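Putative phthiocerol dimycocerosate transporter LppX (Mycobacterium tuberculosis, PDB 2BYO) might carry phthiocerol dimycocerosates from the cell membrane to the outer membrane, with a hydrophobic cavity large enough for one such lipid. Local coordinates at residues E80-I92 / K95-L109. Residues are numbered along the deposited sequence; the frame is centred on the assembly and turned at random.
Sequences EQGVPFRVQGDNI and KLFDDWSNLGSISEL. With ZN (zinc ion), chain D; MLT (D-malate), chain M; OAA (oxaloacetate ion), chain L; LNL (alpha-linolenic acid), chain J.
Ile92 and Leu109 meet through their CD1 methyls, 3.6 Å apart, on the side of the sheet that faces a bound alpha-linolenic acid. Ile106 reaches across the turn Gln88-Asn91. Ile106 CD1 touches Val87 CG1 at 3.5 Å, and its CG2 lies against the same lipid. This is the tight, buried part. Asp90 fixes the start of the helix beside it. Its CG is anti to the backbone N (chi1 -173°), which brings the carboxylate to the helix N-terminus. Asp90 OD1 takes Ser107 N on its syn lone pair at 2.7 Å. Asp90 O accepts from Ile106 N at 2.8 Å. Ser105 is the N-cap; its OG accepts from Glu108 N.

The two segments span three antiparallel strands at one edge of the U-shaped beta-half-barrel. A classic beta bulge sets Leu103 and Gly104 against Ile92, and Ile92 O takes Leu103 N at 2.8 Å and, weakly, Gly104 N.

The other end is more open to solvent, though its stack is close. The Arg86 guanidinium lies flat on Trp100, planes at 6°, with Arg86 CZ 3.7 Å from the centroid of the five-membered ring, a cation-pi contact. Lys95 CB covers the opposite face of the indole. Oxaloacetate sits at the indole's edge, touching Pro84 CB.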
# COMPACT_ATOMS: atom_id res chain seq x y z
N GLU A 80 -1.12 14.30 14.55
CA GLU A 80 -2.52 14.55 14.85
C GLU A 80 -3.31 13.35 14.36
O GLU A 80 -3.31 13.05 13.17
CB GLU A 80 -3.00 15.82 14.16
CG GLU A 80 -4.47 16.17 14.40
CD GLU A 80 -4.74 16.79 15.77
OE1 GLU A 80 -3.80 16.92 16.60
OE2 GLU A 80 -5.91 17.14 16.02
N GLN A 81 -3.99 12.68 15.28
CA GLN A 81 -4.87 11.58 14.96
C GLN A 81 -6.27 12.05 14.55
O GLN A 81 -6.64 13.22 14.77
CB GLN A 81 -4.95 10.63 16.15
CG GLN A 81 -3.60 10.03 16.49
CD GLN A 81 -3.67 8.97 17.56
OE1 GLN A 81 -3.32 9.21 18.72
NE2 GLN A 81 -4.10 7.78 17.19
N GLY A 82 -7.03 11.15 13.93
CA GLY A 82 -8.42 11.41 13.55
C GLY A 82 -8.58 12.51 12.52
O GLY A 82 -9.60 13.20 12.50
N VAL A 83 -7.57 12.68 11.67
CA VAL A 83 -7.55 13.72 10.64
C VAL A 83 -8.28 13.21 9.40
O VAL A 83 -7.84 12.24 8.78
CB VAL A 83 -6.10 14.09 10.26
CG1 VAL A 83 -6.07 15.04 9.08
CG2 VAL A 83 -5.40 14.69 11.46
N PRO A 84 -9.40 13.84 9.03
CA PRO A 84 -10.08 13.36 7.83
C PRO A 84 -9.18 13.45 6.59
O PRO A 84 -8.40 14.41 6.46
CB PRO A 84 -11.28 14.30 7.69
CG PRO A 84 -11.45 14.92 9.05
CD PRO A 84 -10.10 14.98 9.65
N PHE A 85 -9.31 12.47 5.70
CA PHE A 85 -8.40 12.27 4.56
C PHE A 85 -9.23 12.01 3.33
O PHE A 85 -10.19 11.26 3.38
CB PHE A 85 -7.48 11.06 4.82
CG PHE A 85 -6.67 10.63 3.62
CD1 PHE A 85 -5.38 11.11 3.42
CD2 PHE A 85 -7.20 9.77 2.68
CE1 PHE A 85 -4.63 10.73 2.31
CE2 PHE A 85 -6.45 9.38 1.55
CZ PHE A 85 -5.17 9.86 1.38
N ARG A 86 -8.86 12.62 2.20
CA ARG A 86 -9.52 12.30 0.94
C ARG A 86 -8.60 12.38 -0.27
O ARG A 86 -7.58 13.08 -0.27
CB ARG A 86 -10.77 13.18 0.71
CG ARG A 86 -10.44 14.62 0.46
CD ARG A 86 -11.67 15.52 0.47
NE ARG A 86 -11.29 16.88 0.07
CZ ARG A 86 -12.07 17.96 0.16
NH1 ARG A 86 -13.30 17.88 0.66
NH2 ARG A 86 -11.61 19.13 -0.24
N VAL A 87 -8.97 11.62 -1.30
CA VAL A 87 -8.44 11.79 -2.64
C VAL A 87 -9.64 12.10 -3.54
O VAL A 87 -10.56 11.28 -3.67
CB VAL A 87 -7.69 10.53 -3.13
CG1 VAL A 87 -7.33 10.66 -4.61
CG2 VAL A 87 -6.45 10.30 -2.31
N GLN A 88 -9.63 13.29 -4.13
CA GLN A 88 -10.66 13.71 -5.06
C GLN A 88 -9.98 14.29 -6.29
O GLN A 88 -9.17 15.21 -6.17
CB GLN A 88 -11.56 14.77 -4.42
CG GLN A 88 -12.46 14.23 -3.32
CD GLN A 88 -13.50 15.24 -2.85
OE1 GLN A 88 -13.42 16.44 -3.15
NE2 GLN A 88 -14.48 14.75 -2.09
N GLY A 89 -10.32 13.77 -7.46
CA GLY A 89 -9.65 14.19 -8.69
C GLY A 89 -8.16 13.98 -8.54
O GLY A 89 -7.72 12.88 -8.20
N ASP A 90 -7.38 15.03 -8.76
CA ASP A 90 -5.93 14.95 -8.66
C ASP A 90 -5.42 15.19 -7.23
O ASP A 90 -4.27 14.91 -6.92
CB ASP A 90 -5.30 15.97 -9.61
CG ASP A 90 -3.79 15.85 -9.70
OD1 ASP A 90 -3.30 14.75 -10.03
OD2 ASP A 90 -3.11 16.86 -9.45
N ASN A 91 -6.28 15.67 -6.34
CA ASN A 91 -5.84 16.16 -5.04
C ASN A 91 -5.86 15.14 -3.92
O ASN A 91 -6.84 14.41 -3.75
CB ASN A 91 -6.67 17.37 -4.64
CG ASN A 91 -6.54 18.50 -5.63
OD1 ASN A 91 -5.44 18.79 -6.12
ND2 ASN A 91 -7.66 19.14 -5.96
N ILE A 92 -4.77 15.11 -3.16
CA ILE A 92 -4.68 14.38 -1.89
C ILE A 92 -4.78 15.44 -0.81
O ILE A 92 -3.96 16.36 -0.78
CB ILE A 92 -3.33 13.65 -1.78
CG1 ILE A 92 -3.20 12.58 -2.88
CG2 ILE A 92 -3.16 13.01 -0.40
CD1 ILE A 92 -1.78 12.06 -3.08
N LYS A 95 -8.07 17.39 6.43
CA LYS A 95 -8.85 18.44 7.08
C LYS A 95 -8.26 18.72 8.46
O LYS A 95 -8.19 17.84 9.33
CB LYS A 95 -10.31 18.02 7.20
CG LYS A 95 -11.28 19.13 7.61
CD LYS A 95 -12.69 18.60 7.79
CE LYS A 95 -13.67 19.71 8.10
NZ LYS A 95 -15.06 19.20 8.28
N LEU A 96 -7.84 19.96 8.65
CA LEU A 96 -7.34 20.44 9.93
C LEU A 96 -8.27 21.54 10.43
O LEU A 96 -8.43 22.59 9.79
CB LEU A 96 -5.93 20.96 9.80
CG LEU A 96 -4.90 19.93 9.36
CD1 LEU A 96 -3.59 20.64 9.07
CD2 LEU A 96 -4.72 18.87 10.43
N PHE A 97 -8.87 21.27 11.58
CA PHE A 97 -9.90 22.12 12.15
C PHE A 97 -11.04 22.17 11.15
O PHE A 97 -11.56 21.12 10.83
CB PHE A 97 -9.33 23.47 12.59
CG PHE A 97 -10.07 24.05 13.75
CD1 PHE A 97 -9.83 23.57 15.02
CD2 PHE A 97 -11.04 25.02 13.57
CE1 PHE A 97 -10.52 24.07 16.10
CE2 PHE A 97 -11.74 25.52 14.66
CZ PHE A 97 -11.46 25.04 15.93
N ASP A 98 -11.46 23.34 10.66
CA ASP A 98 -12.55 23.38 9.67
C ASP A 98 -12.04 23.48 8.22
O ASP A 98 -12.83 23.76 7.32
CB ASP A 98 -13.50 24.55 9.94
CG ASP A 98 -12.82 25.91 9.84
OD1 ASP A 98 -11.61 26.00 10.12
OD2 ASP A 98 -13.49 26.89 9.50
N ASP A 99 -10.75 23.28 8.00
CA ASP A 99 -10.13 23.65 6.73
C ASP A 99 -9.42 22.48 6.08
O ASP A 99 -8.56 21.84 6.70
CB ASP A 99 -9.10 24.78 6.94
CG ASP A 99 -9.68 25.98 7.64
OD1 ASP A 99 -10.61 26.61 7.10
OD2 ASP A 99 -9.17 26.32 8.73
N TRP A 100 -9.78 22.21 4.83
CA TRP A 100 -9.08 21.24 3.99
C TRP A 100 -7.80 21.85 3.42
O TRP A 100 -7.81 22.97 2.98
CB TRP A 100 -9.99 20.80 2.84
CG TRP A 100 -11.06 19.89 3.30
CD1 TRP A 100 -12.36 20.22 3.58
CD2 TRP A 100 -10.93 18.50 3.56
NE1 TRP A 100 -13.05 19.10 3.99
CE2 TRP A 100 -12.19 18.04 3.99
CE3 TRP A 100 -9.87 17.59 3.47
CZ2 TRP A 100 -12.41 16.71 4.32
CZ3 TRP A 100 -10.09 16.28 3.80
CH2 TRP A 100 -11.35 15.84 4.22
N SER A 101 -6.71 21.09 3.45
CA SER A 101 -5.50 21.49 2.74
C SER A 101 -4.99 20.32 1.90
O SER A 101 -5.14 19.16 2.27
CB SER A 101 -4.42 21.96 3.71
OG SER A 101 -4.06 20.93 4.60
N ASN A 102 -4.40 20.65 0.76
CA ASN A 102 -3.83 19.68 -0.16
C ASN A 102 -2.40 19.33 0.22
O ASN A 102 -1.55 20.21 0.31
CB ASN A 102 -3.84 20.25 -1.59
CG ASN A 102 -5.25 20.50 -2.12
OD1 ASN A 102 -6.18 19.74 -1.84
ND2 ASN A 102 -5.41 21.56 -2.89
N LEU A 103 -2.14 18.05 0.46
CA LEU A 103 -0.78 17.56 0.75
C LEU A 103 -0.02 17.24 -0.52
O LEU A 103 1.22 17.28 -0.56
CB LEU A 103 -0.82 16.31 1.63
CG LEU A 103 -1.44 16.47 3.02
CD1 LEU A 103 -1.31 15.17 3.77
CD2 LEU A 103 -0.79 17.59 3.79
N GLY A 104 -0.75 16.91 -1.57
CA GLY A 104 -0.11 16.55 -2.80
C GLY A 104 -1.07 16.33 -3.93
O GLY A 104 -2.28 16.42 -3.77
N SER A 105 -0.47 16.05 -5.08
CA SER A 105 -1.18 15.86 -6.33
C SER A 105 -0.79 14.50 -6.88
O SER A 105 0.39 14.14 -6.89
CB SER A 105 -0.81 16.96 -7.31
OG SER A 105 -0.84 16.49 -8.65
N ILE A 106 -1.78 13.76 -7.36
CA ILE A 106 -1.56 12.42 -7.91
C ILE A 106 -0.62 12.49 -9.10
O ILE A 106 0.37 11.76 -9.16
CB ILE A 106 -2.90 11.77 -8.31
CG1 ILE A 106 -3.72 11.42 -7.07
CG2 ILE A 106 -2.66 10.51 -9.13
CD1 ILE A 106 -5.16 11.06 -7.37
N SER A 107 -0.95 13.36 -10.05
CA SER A 107 -0.15 13.52 -11.27
C SER A 107 1.30 13.91 -10.95
O SER A 107 2.23 13.39 -11.56
CB SER A 107 -0.78 14.57 -12.19
OG SER A 107 -0.91 15.83 -11.54
N GLU A 108 1.47 14.79 -9.98
CA GLU A 108 2.79 15.31 -9.65
C GLU A 108 3.66 14.30 -8.90
O GLU A 108 4.86 14.24 -9.11
CB GLU A 108 2.66 16.63 -8.89
CG GLU A 108 2.03 17.71 -9.79
CD GLU A 108 2.10 19.10 -9.22
OE1 GLU A 108 1.81 19.27 -8.02
OE2 GLU A 108 2.44 20.04 -9.98
N LEU A 109 3.03 13.50 -8.04
CA LEU A 109 3.71 12.35 -7.44
C LEU A 109 4.03 11.27 -8.48
O LEU A 109 5.08 10.64 -8.43
CB LEU A 109 2.88 11.75 -6.30
CG LEU A 109 2.73 12.60 -5.03
CD1 LEU A 109 1.66 12.01 -4.14
CD2 LEU A 109 4.05 12.73 -4.28
ZN ZN D . -10.30 27.37 9.89
C1 MLT M . 1.75 19.79 -4.63
O1 MLT M . 1.49 18.93 -5.50
O2 MLT M . 0.85 20.60 -4.31
C2 MLT M . 3.10 19.83 -3.98
O3 MLT M . 4.15 19.54 -4.88
C3 MLT M . 3.11 18.89 -2.77
C4 MLT M . 3.50 17.46 -3.11
O4 MLT M . 2.96 16.83 -4.07
O5 MLT M . 4.37 16.89 -2.41
O1 OAA L . -13.27 12.07 5.37
O2 OAA L . -13.92 13.54 3.93
O4 OAA L . -16.70 13.57 7.60
O5 OAA L . -17.69 13.84 5.67
O3 OAA L . -15.51 16.06 6.69
C1 OAA L . -13.81 13.17 5.12
C2 OAA L . -14.26 14.08 6.25
C3 OAA L . -15.56 14.85 5.98
C4 OAA L . -16.71 14.04 6.44
O1 LNL J . -5.11 6.41 -11.24
C1 LNL J . -4.12 7.15 -11.06
O2 LNL J . -4.05 8.29 -11.57
C2 LNL J . -2.98 6.62 -10.21
C3 LNL J . -1.66 7.35 -10.50
C4 LNL J . -0.46 6.76 -9.75
C5 LNL J . -0.56 6.92 -8.23
C6 LNL J . 0.64 7.63 -7.60
C7 LNL J . 1.63 6.67 -6.94
C8 LNL J . 2.24 7.30 -5.69
C9 LNL J . 3.41 6.47 -5.14
C10 LNL J . 3.47 6.34 -3.62
C11 LNL J . 2.56 7.30 -2.88
C12 LNL J . 3.05 8.28 -2.11
C13 LNL J . 2.15 9.25 -1.36
C14 LNL J . 0.86 8.61 -0.85
C15 LNL J . 0.57 8.95 0.62
C16 LNL J . -0.85 8.53 1.00
C17 LNL J . -0.93 7.75 2.32
C18 LNL J . -2.18 6.89 2.40